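Local coordinates for protein peptidase, M20/M25/M40 family (Staphylococcus aureus, PDB 4EWT) that probably hydrolyses amide bonds of N-acylated substrates as a manganese-binding amidohydrolase of the M20 peptidase family, at residues D158-V163 / E333-Y338; T72-A77 / V131-P136; K189-G194 / V252-G257; P178-T183 / G261-T266; T171-Y176 / G322-E327. All blocks are in the same frame, centred on the assembly; numbering follows the deposited sequence.

How the interactions relate
Interactions 1, 2 and 5 belong to one mixed sheet. In it, strand 72-78 lies between 129-135 and 159-166, while 173-176 and the edge strand 322-325 at one side are set off from these by 344-350. Interactions 1 and 2, centred about 9 Å apart, touch through Arg76 and Asp334 near the manganese ions. Interaction 4, about 14 Å from interaction 1 between centres, begins strand 179-193, and the same strand carries interaction 3, centred about 29 Å further on in the antiparallel sheet. Interaction 2 closes first along the chain; interactions 5, 4 and 3 are nested within the long loop closed by interaction 1, so the second sheet is an insertion between parts of the metal-binding one.

Interaction 1: residues D158-V163 / E333-Y338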
# COMPACT_ATOMS: atom_id res chain seq x y z
N ASP A 158 3.71 -50.74 -9.97
CA ASP A 158 2.28 -50.49 -9.83
C ASP A 158 1.96 -49.38 -8.81
O ASP A 158 1.17 -48.47 -9.09
CB ASP A 158 1.55 -51.79 -9.48
CG ASP A 158 1.59 -52.82 -10.62
OD1 ASP A 158 2.38 -53.79 -10.54
OD2 ASP A 158 0.83 -52.65 -11.60
N HIS A 159 2.59 -49.45 -7.64
CA HIS A 159 2.40 -48.44 -6.58
C HIS A 159 3.73 -48.05 -5.93
O HIS A 159 4.66 -48.85 -5.89
CB HIS A 159 1.46 -48.96 -5.49
CG HIS A 159 0.05 -49.16 -5.94
ND1 HIS A 159 -0.89 -48.16 -5.91
CD2 HIS A 159 -0.58 -50.27 -6.40
CE1 HIS A 159 -2.05 -48.64 -6.34
NE2 HIS A 159 -1.89 -49.91 -6.64
N VAL A 160 3.80 -46.82 -5.40
CA VAL A 160 4.97 -46.37 -4.64
C VAL A 160 4.58 -46.04 -3.21
O VAL A 160 3.55 -45.41 -2.98
CB VAL A 160 5.68 -45.15 -5.29
CG1 VAL A 160 7.06 -44.93 -4.65
CG2 VAL A 160 5.82 -45.33 -6.79
N LEU A 161 5.39 -46.48 -2.25
CA LEU A 161 5.18 -46.12 -0.86
C LEU A 161 6.45 -45.45 -0.34
O LEU A 161 7.55 -45.84 -0.68
CB LEU A 161 4.80 -47.35 -0.02
CG LEU A 161 4.64 -47.20 1.50
CD1 LEU A 161 3.48 -46.29 1.85
CD2 LEU A 161 4.46 -48.55 2.17
N GLY A 162 6.27 -44.41 0.46
CA GLY A 162 7.40 -43.76 1.09
C GLY A 162 7.06 -43.37 2.50
O GLY A 162 5.90 -43.19 2.85
N VAL A 163 8.09 -43.22 3.32
CA VAL A 163 7.92 -42.87 4.71
C VAL A 163 8.88 -41.74 5.00
O VAL A 163 10.00 -41.72 4.48
CB VAL A 163 8.21 -44.07 5.65
CG1 VAL A 163 8.49 -43.60 7.08
CG2 VAL A 163 7.05 -45.03 5.65
N GLU A 333 8.26 -31.76 -1.10
CA GLU A 333 8.89 -33.06 -1.04
C GLU A 333 8.91 -33.60 -2.47
O GLU A 333 7.87 -33.60 -3.14
CB GLU A 333 8.06 -33.96 -0.09
CG GLU A 333 8.32 -35.45 -0.17
CD GLU A 333 9.73 -35.83 0.17
OE1 GLU A 333 10.19 -35.47 1.28
OE2 GLU A 333 10.39 -36.49 -0.67
N ASP A 334 10.06 -34.06 -2.94
CA ASP A 334 10.13 -34.53 -4.33
C ASP A 334 9.57 -35.93 -4.57
O ASP A 334 9.43 -36.35 -5.72
CB ASP A 334 11.49 -34.25 -4.99
CG ASP A 334 12.44 -35.43 -4.97
OD1 ASP A 334 12.23 -36.39 -4.19
OD2 ASP A 334 13.42 -35.39 -5.75
N PHE A 335 9.19 -36.61 -3.50
CA PHE A 335 8.36 -37.81 -3.61
C PHE A 335 7.12 -37.52 -4.45
O PHE A 335 6.55 -38.42 -5.06
CB PHE A 335 7.94 -38.32 -2.22
CG PHE A 335 7.20 -39.63 -2.25
CD1 PHE A 335 7.90 -40.83 -2.15
CD2 PHE A 335 5.80 -39.66 -2.36
CE1 PHE A 335 7.24 -42.04 -2.18
CE2 PHE A 335 5.13 -40.87 -2.38
CZ PHE A 335 5.85 -42.08 -2.30
N ALA A 336 6.72 -36.25 -4.47
CA ALA A 336 5.54 -35.82 -5.22
C ALA A 336 5.61 -36.17 -6.70
O ALA A 336 4.58 -36.36 -7.34
CB ALA A 336 5.31 -34.34 -5.05
N TYR A 337 6.83 -36.23 -7.24
CA TYR A 337 7.06 -36.69 -8.61
C TYR A 337 6.68 -38.15 -8.82
O TYR A 337 6.08 -38.47 -9.84
CB TYR A 337 8.52 -36.46 -9.03
CG TYR A 337 8.84 -35.02 -9.38
CD1 TYR A 337 8.22 -34.39 -10.46
CD2 TYR A 337 9.79 -34.31 -8.66
CE1 TYR A 337 8.52 -33.07 -10.79
CE2 TYR A 337 10.11 -33.01 -8.98
CZ TYR A 337 9.47 -32.39 -10.04
OH TYR A 337 9.79 -31.09 -10.34
N TYR A 338 7.02 -39.04 -7.88
CA TYR A 338 6.54 -40.43 -7.93
C TYR A 338 5.03 -40.45 -7.86
O TYR A 338 4.37 -41.15 -8.63
CB TYR A 338 7.07 -41.27 -6.75
CG TYR A 338 8.56 -41.27 -6.61
CD1 TYR A 338 9.37 -41.92 -7.54
CD2 TYR A 338 9.16 -40.64 -5.53
CE1 TYR A 338 10.72 -41.91 -7.42
CE2 TYR A 338 10.53 -40.63 -5.40
CZ TYR A 338 11.31 -41.28 -6.35
OH TYR A 338 12.68 -41.28 -6.24
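Phe335 drives the far end of its ring against the backbone of strand 159-166, and here the contact is at its tightest. CZ of Phe335 lies 3.6 Å from Gly162 N, and the same CZ lies 3.9 Å from the carbonyl carbon C of Leu161. Because Gly162 has no side chain, the CZ and CE1 end of the ring can reach the main chain. With CG of Phe335 trans to its backbone N (chi1 -174°), the ring extends from the turn that leads into the helix to the strand. Val160 points the other way alongside it, so that CG1 of Val160 comes within 3.8 Å of CE1 of Phe335. This is an example of helix-on-sheet packing in an alpha/beta domain: the beginning of the helical segment about 335-341 rests on the sheet, with the Phe335 side chain about 9 Å from a bound manganese. Glu333 caps this turn, since OE2 of Glu333 accepts from Phe335 N at 3.1 Å through the lone pair turned away from its other oxygen (N-H...O angle 156°). Packing is slacker further along. CB of Tyr338 stays 4.2 Å from CG1 of Val160, and the phenol then leads away from the strand to lie on Met148 and Ile149 of helix 144-150, its OH hydrogen-bonded to OE1 of Gln135. Just before the strand, Asp158 is exposed in the assembly, its OD1 hydrogen-bonded to Thr72 N.

Interaction 2: residues T72-A77 / V131-P136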
# COMPACT_ATOMS: atom_id res chain seq x y z
N THR A 72 4.15 -55.20 -8.51
CA THR A 72 5.43 -54.62 -8.16
C THR A 72 5.19 -53.38 -7.31
O THR A 72 4.54 -52.43 -7.76
CB THR A 72 6.25 -54.26 -9.40
OG1 THR A 72 6.44 -55.43 -10.21
CG2 THR A 72 7.60 -53.69 -9.01
N LEU A 73 5.70 -53.42 -6.09
CA LEU A 73 5.58 -52.32 -5.16
C LEU A 73 6.94 -51.69 -4.97
O LEU A 73 7.91 -52.37 -4.63
CB LEU A 73 5.05 -52.81 -3.82
CG LEU A 73 5.01 -51.79 -2.68
CD1 LEU A 73 4.02 -50.66 -3.00
CD2 LEU A 73 4.66 -52.46 -1.37
N ALA A 74 7.00 -50.38 -5.19
CA ALA A 74 8.22 -49.64 -4.94
C ALA A 74 8.16 -49.01 -3.56
O ALA A 74 7.13 -48.48 -3.15
CB ALA A 74 8.46 -48.59 -6.00
N ILE A 75 9.27 -49.10 -2.83
CA ILE A 75 9.40 -48.45 -1.53
C ILE A 75 10.61 -47.52 -1.57
O ILE A 75 11.67 -47.89 -2.07
CB ILE A 75 9.45 -49.47 -0.37
CG1 ILE A 75 10.58 -50.49 -0.57
CG2 ILE A 75 8.10 -50.21 -0.26
CD1 ILE A 75 10.73 -51.47 0.57
N ARG A 76 10.44 -46.30 -1.07
CA ARG A 76 11.40 -45.24 -1.35
C ARG A 76 12.07 -44.68 -0.09
O ARG A 76 11.40 -44.41 0.91
CB ARG A 76 10.71 -44.14 -2.16
CG ARG A 76 11.57 -42.97 -2.55
CD ARG A 76 11.60 -41.89 -1.48
NE ARG A 76 11.93 -40.61 -2.08
CZ ARG A 76 11.68 -39.42 -1.53
NH1 ARG A 76 11.10 -39.32 -0.33
NH2 ARG A 76 12.00 -38.34 -2.21
N ALA A 77 13.39 -44.55 -0.14
CA ALA A 77 14.17 -43.85 0.89
C ALA A 77 15.18 -42.92 0.23
O ALA A 77 15.92 -43.33 -0.66
CB ALA A 77 14.91 -44.86 1.79
N VAL A 131 10.57 -53.14 -5.41
CA VAL A 131 11.58 -52.25 -5.94
C VAL A 131 11.93 -51.26 -4.84
O VAL A 131 11.15 -50.37 -4.52
CB VAL A 131 11.09 -51.51 -7.23
CG1 VAL A 131 12.10 -50.46 -7.68
CG2 VAL A 131 10.83 -52.50 -8.35
N VAL A 132 13.11 -51.42 -4.26
CA VAL A 132 13.59 -50.47 -3.28
C VAL A 132 14.30 -49.34 -4.02
O VAL A 132 15.19 -49.60 -4.83
CB VAL A 132 14.54 -51.14 -2.28
CG1 VAL A 132 15.02 -50.13 -1.26
CG2 VAL A 132 13.84 -52.30 -1.60
N ILE A 133 13.87 -48.11 -3.75
CA ILE A 133 14.44 -46.93 -4.37
C ILE A 133 15.26 -46.15 -3.34
O ILE A 133 14.71 -45.59 -2.39
CB ILE A 133 13.32 -46.01 -4.95
CG1 ILE A 133 12.54 -46.73 -6.05
CG2 ILE A 133 13.90 -44.69 -5.50
CD1 ILE A 133 11.26 -46.01 -6.49
N HIS A 134 16.58 -46.14 -3.52
CA HIS A 134 17.45 -45.30 -2.73
C HIS A 134 17.76 -44.04 -3.54
O HIS A 134 18.49 -44.09 -4.53
CB HIS A 134 18.74 -46.05 -2.34
CG HIS A 134 18.54 -47.08 -1.28
ND1 HIS A 134 18.55 -48.44 -1.55
CD2 HIS A 134 18.32 -46.97 0.06
CE1 HIS A 134 18.36 -49.11 -0.42
NE2 HIS A 134 18.22 -48.24 0.56
N GLN A 135 17.17 -42.91 -3.12
CA GLN A 135 17.16 -41.69 -3.91
C GLN A 135 18.10 -40.61 -3.39
O GLN A 135 18.05 -40.26 -2.21
CB GLN A 135 15.73 -41.13 -3.99
CG GLN A 135 15.54 -39.99 -4.99
CD GLN A 135 14.36 -39.11 -4.65
OE1 GLN A 135 13.20 -39.55 -4.67
NE2 GLN A 135 14.63 -37.86 -4.31
N PRO A 136 18.97 -40.07 -4.26
CA PRO A 136 19.77 -38.90 -3.93
C PRO A 136 19.00 -37.61 -4.23
O PRO A 136 17.88 -37.65 -4.75
CB PRO A 136 20.95 -39.01 -4.89
CG PRO A 136 20.36 -39.61 -6.11
CD PRO A 136 19.33 -40.60 -5.59
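Arg76 holds Gln135 side-on with two nitrogens that converge on a single oxygen. NE of Arg76 donates to OE1 of Gln135 at 3.1 Å, and NH2 of Arg76 donates to the same OE1 at 3.0 Å. The oxygen lies in the guanidinium plane, yet both donors come from the same face of the amide, above its carbonyl plane, since the two flat groups are turned 61° apart. A bend in the arginine chain at chi2 (-88°) helps bring the guanidinium into position, about 6 Å from a bound manganese. OE1 also has Tyr338 OH as a partner, while NE2 of Gln135 donates to Pro136 O at 3.3 Å and to Asp334 OD1. Asp334 and Glu333 form salt bridges with NH2 of Arg76, and these carboxylates probably offset the buried positive charge. Beneath this network runs the parallel pairing of a beta-alpha-beta unit, in which helix 105-120 joins strands 72-78 and 129-135 and places Met112 on Ile75, Ala77 and Val132. The main-chain ladder is regular: Val131 N donates to Leu73 O at 2.9 Å, Ile75 N to Val131 O, Ile133 N to Ile75 O, Ala77 N to Ile133 O at 2.8 Å with an almost straight angle of 177°, and Gln135 N to Ala77 O. On strand 159-166, Ala74 bonds to His159 and Leu161, and Arg76 to Leu161. CG2 of Thr72 meets CG2 of Val131 at 3.5 Å.

Interaction 3: residues K189-G194 / V252-G257; sequences KLKVQG and VVEIEG
The carboxylate of Glu254 has the aliphatic chain of Lys191 on one side of its plane, CB, CG and CD all lying there. Its OE2 comes 3.5 Å from CD of Lys191, and OE1 of Glu254 comes 3.6 Å from CB of the same lysine. Glu256 and Lys189 repeat the arrangement: the two chains run alongside each other outward from the sheet and bring OE2 of Glu256 to 3.4 Å from CE of Lys189, with the lysine methylenes again to one side of the carboxylate. In neither pair does the ammonium reach a salt bridge; NZ of Lys189 remains 4.6 Å from OE2 of Glu256, so any attraction acts at longer range. Lys191 also meets Val252: CG2 of Val252, which is trans to the valine's own backbone N, lies 3.6 Å from CG of Lys191. These side chains line one face of an antiparallel sheet that, as in other M20 enzymes, probably belongs to the smaller domain, set apart from the metal-binding one. Phe246 of the second subunit packs on Lys189 and Glu256 at this face. Leu190, Val192, Val253 and Ile255 occupy the other face and are buried, in part under Phe215 and Ala211 of helix 208-226. Across it, CB of Val192 lies 3.9 Å from CG2 of Val253. The strands are held by two hydrogen-bonded pairs, Leu190 with Ile255 and Val192 with Val253, each bonded both ways; Leu190 N reaches Ile255 O at 2.7 Å.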
# COMPACT_ATOMS: atom_id res chain seq x y z
N LYS A 189 11.72 -14.69 -10.20
CA LYS A 189 12.55 -13.50 -10.12
C LYS A 189 11.83 -12.43 -10.90
O LYS A 189 11.30 -12.69 -11.98
CB LYS A 189 13.93 -13.75 -10.75
CG LYS A 189 14.72 -14.84 -10.06
CD LYS A 189 16.06 -15.09 -10.74
CE LYS A 189 16.89 -16.12 -9.97
NZ LYS A 189 17.77 -16.91 -10.89
N LEU A 190 11.77 -11.23 -10.34
CA LEU A 190 11.14 -10.12 -11.04
C LEU A 190 12.11 -8.96 -11.09
O LEU A 190 12.60 -8.49 -10.06
CB LEU A 190 9.84 -9.70 -10.35
CG LEU A 190 9.16 -8.41 -10.84
CD1 LEU A 190 8.62 -8.51 -12.29
CD2 LEU A 190 8.06 -8.05 -9.88
N LYS A 191 12.39 -8.51 -12.30
CA LYS A 191 13.19 -7.33 -12.46
C LYS A 191 12.24 -6.18 -12.74
O LYS A 191 11.40 -6.29 -13.62
CB LYS A 191 14.23 -7.49 -13.56
CG LYS A 191 14.99 -6.20 -13.84
CD LYS A 191 16.26 -6.42 -14.66
CE LYS A 191 15.94 -6.70 -16.10
NZ LYS A 191 17.16 -6.49 -16.97
N VAL A 192 12.35 -5.12 -11.96
CA VAL A 192 11.54 -3.92 -12.14
C VAL A 192 12.49 -2.82 -12.61
O VAL A 192 13.35 -2.36 -11.84
CB VAL A 192 10.81 -3.49 -10.82
CG1 VAL A 192 9.95 -2.25 -11.05
CG2 VAL A 192 9.91 -4.64 -10.26
N GLN A 193 12.36 -2.44 -13.87
CA GLN A 193 13.22 -1.43 -14.46
C GLN A 193 12.45 -0.11 -14.59
O GLN A 193 11.48 -0.03 -15.34
CB GLN A 193 13.73 -1.91 -15.83
CG GLN A 193 14.49 -0.88 -16.68
CD GLN A 193 15.89 -0.62 -16.17
OE1 GLN A 193 16.21 0.50 -15.77
NE2 GLN A 193 16.74 -1.65 -16.20
N GLY A 194 12.88 0.89 -13.83
CA GLY A 194 12.41 2.27 -13.99
C GLY A 194 13.49 3.07 -14.72
O GLY A 194 14.08 2.60 -15.68
N VAL A 252 16.63 0.30 -11.01
CA VAL A 252 16.22 -1.08 -11.12
C VAL A 252 16.23 -1.75 -9.73
O VAL A 252 17.11 -1.48 -8.92
CB VAL A 252 17.09 -1.87 -12.14
CG1 VAL A 252 18.55 -1.85 -11.75
CG2 VAL A 252 16.60 -3.32 -12.28
N VAL A 253 15.19 -2.54 -9.45
CA VAL A 253 15.22 -3.43 -8.29
C VAL A 253 15.03 -4.89 -8.75
O VAL A 253 14.34 -5.17 -9.73
CB VAL A 253 14.23 -3.03 -7.12
CG1 VAL A 253 14.40 -1.56 -6.70
CG2 VAL A 253 12.81 -3.31 -7.46
N GLU A 254 15.68 -5.82 -8.09
CA GLU A 254 15.46 -7.22 -8.34
C GLU A 254 14.78 -7.87 -7.19
O GLU A 254 15.24 -7.84 -6.10
CB GLU A 254 16.73 -8.00 -8.59
CG GLU A 254 17.59 -7.45 -9.59
CD GLU A 254 17.35 -7.97 -10.94
OE1 GLU A 254 16.47 -8.81 -11.14
OE2 GLU A 254 18.04 -7.49 -11.82
N ILE A 255 13.67 -8.46 -7.48
CA ILE A 255 12.87 -9.14 -6.49
C ILE A 255 12.93 -10.64 -6.73
O ILE A 255 12.81 -11.10 -7.86
CB ILE A 255 11.41 -8.63 -6.51
CG1 ILE A 255 11.32 -7.27 -5.79
CG2 ILE A 255 10.46 -9.67 -5.91
CD1 ILE A 255 10.17 -6.39 -6.30
N GLU A 256 13.14 -11.40 -5.66
CA GLU A 256 13.05 -12.84 -5.75
C GLU A 256 12.07 -13.37 -4.72
O GLU A 256 12.06 -12.93 -3.56
CB GLU A 256 14.43 -13.49 -5.57
CG GLU A 256 15.40 -13.20 -6.71
CD GLU A 256 16.74 -13.88 -6.51
OE1 GLU A 256 16.98 -14.39 -5.40
OE2 GLU A 256 17.57 -13.89 -7.45
N GLY A 257 11.24 -14.32 -5.16
CA GLY A 257 10.26 -14.91 -4.25
C GLY A 257 10.01 -16.39 -4.43
O GLY A 257 10.48 -17.02 -5.39

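Interaction 4: residues P178-T183 / G261-T266; sequences PGYVQT and GLTDAT
Thr183 and Leu262 bring their backbones closest, CA to CA 3.9 Å, and from there the segments spread until the CA atoms of Tyr180 and Thr263 stand 6.3 Å apart. One segment is the beginning of strand 179-193; the other leaves strand 248-261 at Gly261 and turns into helix 264-285, with Thr263 at the N-cap position. Into the wedge between them goes Tyr180. Its CG lies beside the backbone N and trans to the carbonyl carbon (chi1 -71°), which lays the ring flat over the turn: CA of Thr263 sits over the ring centre, 3.8 Å from the centroid of Tyr180 and 11° off the normal, a CH-pi contact. CG2 of Thr263 presses on the same face, 3.4 Å from CD2 of Tyr180. Beyond the ring, a water bridges to the first turn of the helix, 3.1 Å from OH of Tyr180 and 3.2 Å from Ala265 N, whose proton it accepts; a backbone N-H at the start of the helix is satisfied in this way. Leu262 fills the inner part of the wedge, its CD1 3.8 Å from the carbonyl carbon C of Gln182. Around the contact, Tyr301 of strand 300-302 meets the Tyr180 ring edge-to-face, OE1 of Gln182 hydrogen-bonds to the hydroxyl of Tyr348 on strand 344-350, and Phe230 of the third subunit packs on Thr183, where the antiparallel sheet and helix 264-285 approach the metal-binding sheet.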
# COMPACT_ATOMS: atom_id res chain seq x y z
N PRO A 178 -5.07 -39.16 2.87
CA PRO A 178 -5.26 -39.29 1.42
C PRO A 178 -5.34 -37.91 0.78
O PRO A 178 -5.55 -36.91 1.47
CB PRO A 178 -6.61 -40.01 1.30
CG PRO A 178 -7.35 -39.63 2.55
CD PRO A 178 -6.30 -39.49 3.63
N GLY A 179 -5.16 -37.86 -0.54
CA GLY A 179 -5.22 -36.60 -1.26
C GLY A 179 -3.95 -35.79 -1.05
O GLY A 179 -2.91 -36.34 -0.67
N TYR A 180 -4.06 -34.48 -1.27
CA TYR A 180 -2.92 -33.57 -1.17
C TYR A 180 -2.40 -33.44 0.26
O TYR A 180 -3.14 -33.05 1.17
CB TYR A 180 -3.30 -32.20 -1.70
CG TYR A 180 -3.46 -32.12 -3.20
CD1 TYR A 180 -2.35 -32.09 -4.04
CD2 TYR A 180 -4.72 -32.06 -3.77
CE1 TYR A 180 -2.50 -32.00 -5.43
CE2 TYR A 180 -4.88 -31.97 -5.15
CZ TYR A 180 -3.77 -31.93 -5.97
OH TYR A 180 -3.93 -31.83 -7.33
N VAL A 181 -1.13 -33.73 0.46
CA VAL A 181 -0.59 -33.86 1.81
C VAL A 181 0.63 -32.95 2.07
O VAL A 181 0.93 -32.64 3.22
CB VAL A 181 -0.30 -35.35 2.16
CG1 VAL A 181 0.74 -35.96 1.22
CG2 VAL A 181 0.11 -35.51 3.62
N GLN A 182 1.32 -32.56 1.00
CA GLN A 182 2.44 -31.60 1.09
C GLN A 182 2.40 -30.65 -0.10
O GLN A 182 1.98 -31.02 -1.18
CB GLN A 182 3.79 -32.32 1.22
CG GLN A 182 3.93 -32.93 2.60
CD GLN A 182 5.29 -33.49 2.95
OE1 GLN A 182 5.37 -34.56 3.54
NE2 GLN A 182 6.35 -32.77 2.65
N THR A 183 2.83 -29.41 0.14
CA THR A 183 2.65 -28.32 -0.81
C THR A 183 3.60 -28.46 -1.98
O THR A 183 4.68 -29.01 -1.83
CB THR A 183 2.91 -26.93 -0.16
OG1 THR A 183 4.26 -26.87 0.31
CG2 THR A 183 1.98 -26.69 1.00
N GLY A 261 1.78 -23.95 -2.86
CA GLY A 261 0.34 -24.22 -2.98
C GLY A 261 0.14 -25.68 -2.64
O GLY A 261 0.89 -26.53 -3.12
N LEU A 262 -0.86 -25.98 -1.82
CA LEU A 262 -1.10 -27.35 -1.41
C LEU A 262 -1.73 -28.20 -2.54
O LEU A 262 -1.57 -29.43 -2.56
CB LEU A 262 -1.95 -27.40 -0.12
CG LEU A 262 -2.36 -28.78 0.43
CD1 LEU A 262 -1.13 -29.60 0.82
CD2 LEU A 262 -3.34 -28.62 1.61
N THR A 263 -2.41 -27.57 -3.48
CA THR A 263 -2.90 -28.29 -4.66
C THR A 263 -2.29 -27.68 -5.92
O THR A 263 -1.78 -26.55 -5.87
CB THR A 263 -4.43 -28.29 -4.76
OG1 THR A 263 -4.88 -27.00 -5.18
CG2 THR A 263 -5.10 -28.65 -3.42
N ASP A 264 -2.33 -28.40 -7.03
CA ASP A 264 -1.95 -27.87 -8.34
C ASP A 264 -2.81 -26.68 -8.77
O ASP A 264 -2.30 -25.74 -9.36
CB ASP A 264 -2.06 -28.94 -9.42
CG ASP A 264 -1.16 -30.13 -9.16
OD1 ASP A 264 -0.16 -29.99 -8.40
OD2 ASP A 264 -1.46 -31.19 -9.74
N ALA A 265 -4.12 -26.74 -8.50
CA ALA A 265 -5.01 -25.62 -8.84
C ALA A 265 -4.59 -24.34 -8.09
O ALA A 265 -4.57 -23.25 -8.67
CB ALA A 265 -6.45 -25.97 -8.57
N THR A 266 -4.25 -24.48 -6.82
CA THR A 266 -3.76 -23.36 -6.00
C THR A 266 -2.46 -22.78 -6.57
O THR A 266 -2.31 -21.56 -6.68
CB THR A 266 -3.59 -23.76 -4.53
OG1 THR A 266 -4.86 -24.16 -4.01
CG2 THR A 266 -3.06 -22.56 -3.65
O HOH W 1 -5.81 -29.35 -7.78

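Interaction 5: residues T171-Y176 / G322-E327; sequences TGKVYY and GVEMCE
Val174 and Val323 stand next to each other on one face of the sheet, with CG2 of Val174 3.8 Å from CG2 of Val323. They form the apolar middle of a parallel strand pair, 173-176 with 322-325, at the outer border of the large mixed sheet, and Leu314 of helix 304-316 packs on Val323. Tyr176 widens this centre. Its CG occupies the space between backbone N and carbonyl carbon (chi1 79°), which swings the ring back across the other strand: CA of Met325 lies over one face, while CD2 of Tyr176 comes 4.1 Å from CG1 of Val323. The methionine crosses the phenol at a slant, CG of Met325 lying 3.7 Å from CZ of Tyr176, and its sulfur completes a Met-aromatic contact, SD of Met325 being 4.8 Å from the ring centroid. On the opposite face of the sheet, CB of Tyr175 packs against CB of Cys326 at 3.8 Å, and the Tyr175 hydroxyl hydrogen-bonds to Lys170 O. Five backbone bonds tie the strands together, from Gly322 N to Gly172 O at the start to Cys326 N, which reaches Tyr176 O at 2.9 Å, at the end. At the partly exposed end of the pair, Met325 also meets Met325 of the third subunit. At the other end, on the Tyr175 face, Lys173 extends its chain past Glu324, and NZ of Lys173 makes a salt bridge, weak as a hydrogen bond, to OE1 of Glu324 at 3.3 Å.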
# COMPACT_ATOMS: atom_id res chain seq x y z
N THR A 171 6.24 -39.87 18.76
CA THR A 171 6.76 -41.23 18.59
C THR A 171 5.79 -42.23 19.21
O THR A 171 5.12 -41.94 20.20
CB THR A 171 8.16 -41.37 19.24
OG1 THR A 171 9.01 -40.31 18.79
CG2 THR A 171 8.80 -42.70 18.88
N GLY A 172 5.70 -43.41 18.59
CA GLY A 172 4.79 -44.44 19.04
C GLY A 172 3.65 -44.70 18.06
O GLY A 172 2.80 -45.56 18.31
N LYS A 173 3.63 -43.95 16.96
CA LYS A 173 2.64 -44.16 15.90
C LYS A 173 3.02 -43.64 14.52
O LYS A 173 3.97 -42.88 14.37
CB LYS A 173 1.25 -43.65 16.31
CG LYS A 173 1.21 -42.34 17.04
CD LYS A 173 -0.14 -42.19 17.73
CE LYS A 173 -0.14 -41.04 18.72
NZ LYS A 173 -1.23 -41.21 19.71
N VAL A 174 2.27 -44.09 13.52
CA VAL A 174 2.43 -43.68 12.13
C VAL A 174 1.22 -42.87 11.67
O VAL A 174 0.10 -43.11 12.14
CB VAL A 174 2.66 -44.88 11.16
CG1 VAL A 174 4.04 -45.48 11.36
CG2 VAL A 174 1.57 -45.93 11.32
N TYR A 175 1.46 -41.94 10.75
CA TYR A 175 0.44 -40.97 10.34
C TYR A 175 0.22 -40.96 8.82
O TYR A 175 1.15 -41.18 8.04
CB TYR A 175 0.82 -39.58 10.83
CG TYR A 175 1.13 -39.51 12.31
CD1 TYR A 175 0.12 -39.28 13.25
CD2 TYR A 175 2.44 -39.67 12.78
CE1 TYR A 175 0.41 -39.21 14.62
CE2 TYR A 175 2.74 -39.61 14.13
CZ TYR A 175 1.72 -39.38 15.05
OH TYR A 175 2.03 -39.33 16.40
N TYR A 176 -1.03 -40.71 8.43
CA TYR A 176 -1.45 -40.77 7.03
C TYR A 176 -2.55 -39.75 6.69
O TYR A 176 -3.26 -39.27 7.58
CB TYR A 176 -1.94 -42.18 6.68
CG TYR A 176 -3.36 -42.49 7.14
CD1 TYR A 176 -4.43 -42.44 6.25
CD2 TYR A 176 -3.62 -42.86 8.46
CE1 TYR A 176 -5.74 -42.74 6.66
CE2 TYR A 176 -4.92 -43.16 8.89
CZ TYR A 176 -5.97 -43.10 7.99
OH TYR A 176 -7.26 -43.41 8.41
N GLY A 322 0.39 -47.21 16.97
CA GLY A 322 -0.91 -46.74 16.49
C GLY A 322 -0.86 -46.18 15.08
O GLY A 322 0.21 -45.86 14.56
N VAL A 323 -2.03 -46.09 14.45
CA VAL A 323 -2.15 -45.55 13.10
C VAL A 323 -3.30 -44.56 13.09
O VAL A 323 -4.42 -44.92 13.47
CB VAL A 323 -2.43 -46.65 12.05
CG1 VAL A 323 -2.27 -46.10 10.63
CG2 VAL A 323 -1.54 -47.85 12.26
N GLU A 324 -3.04 -43.32 12.67
CA GLU A 324 -4.09 -42.30 12.64
C GLU A 324 -3.91 -41.19 11.61
O GLU A 324 -2.79 -40.92 11.14
CB GLU A 324 -4.33 -41.70 14.04
CG GLU A 324 -3.10 -41.05 14.67
CD GLU A 324 -3.45 -40.28 15.93
OE1 GLU A 324 -3.14 -40.77 17.04
OE2 GLU A 324 -4.04 -39.19 15.81
N MET A 325 -5.03 -40.55 11.27
CA MET A 325 -5.08 -39.45 10.31
C MET A 325 -4.27 -38.26 10.80
O MET A 325 -4.16 -38.02 12.00
CB MET A 325 -6.52 -39.03 10.09
CG MET A 325 -7.26 -39.82 9.04
SD MET A 325 -7.49 -38.87 7.52
CE MET A 325 -8.59 -39.97 6.62
N CYS A 326 -3.69 -37.52 9.85
CA CYS A 326 -2.96 -36.30 10.18
C CYS A 326 -3.31 -35.15 9.24
O CYS A 326 -3.96 -35.34 8.21
CB CYS A 326 -1.44 -36.56 10.21
SG CYS A 326 -0.63 -36.78 8.61
N GLU A 327 -2.89 -33.95 9.63
CA GLU A 327 -3.07 -32.75 8.81
C GLU A 327 -2.03 -32.71 7.69
O GLU A 327 -1.02 -33.42 7.78
CB GLU A 327 -2.95 -31.50 9.69
CG GLU A 327 -4.04 -31.37 10.76
CD GLU A 327 -5.41 -30.99 10.21
OE1 GLU A 327 -5.50 -30.49 9.06
OE2 GLU A 327 -6.41 -31.17 10.93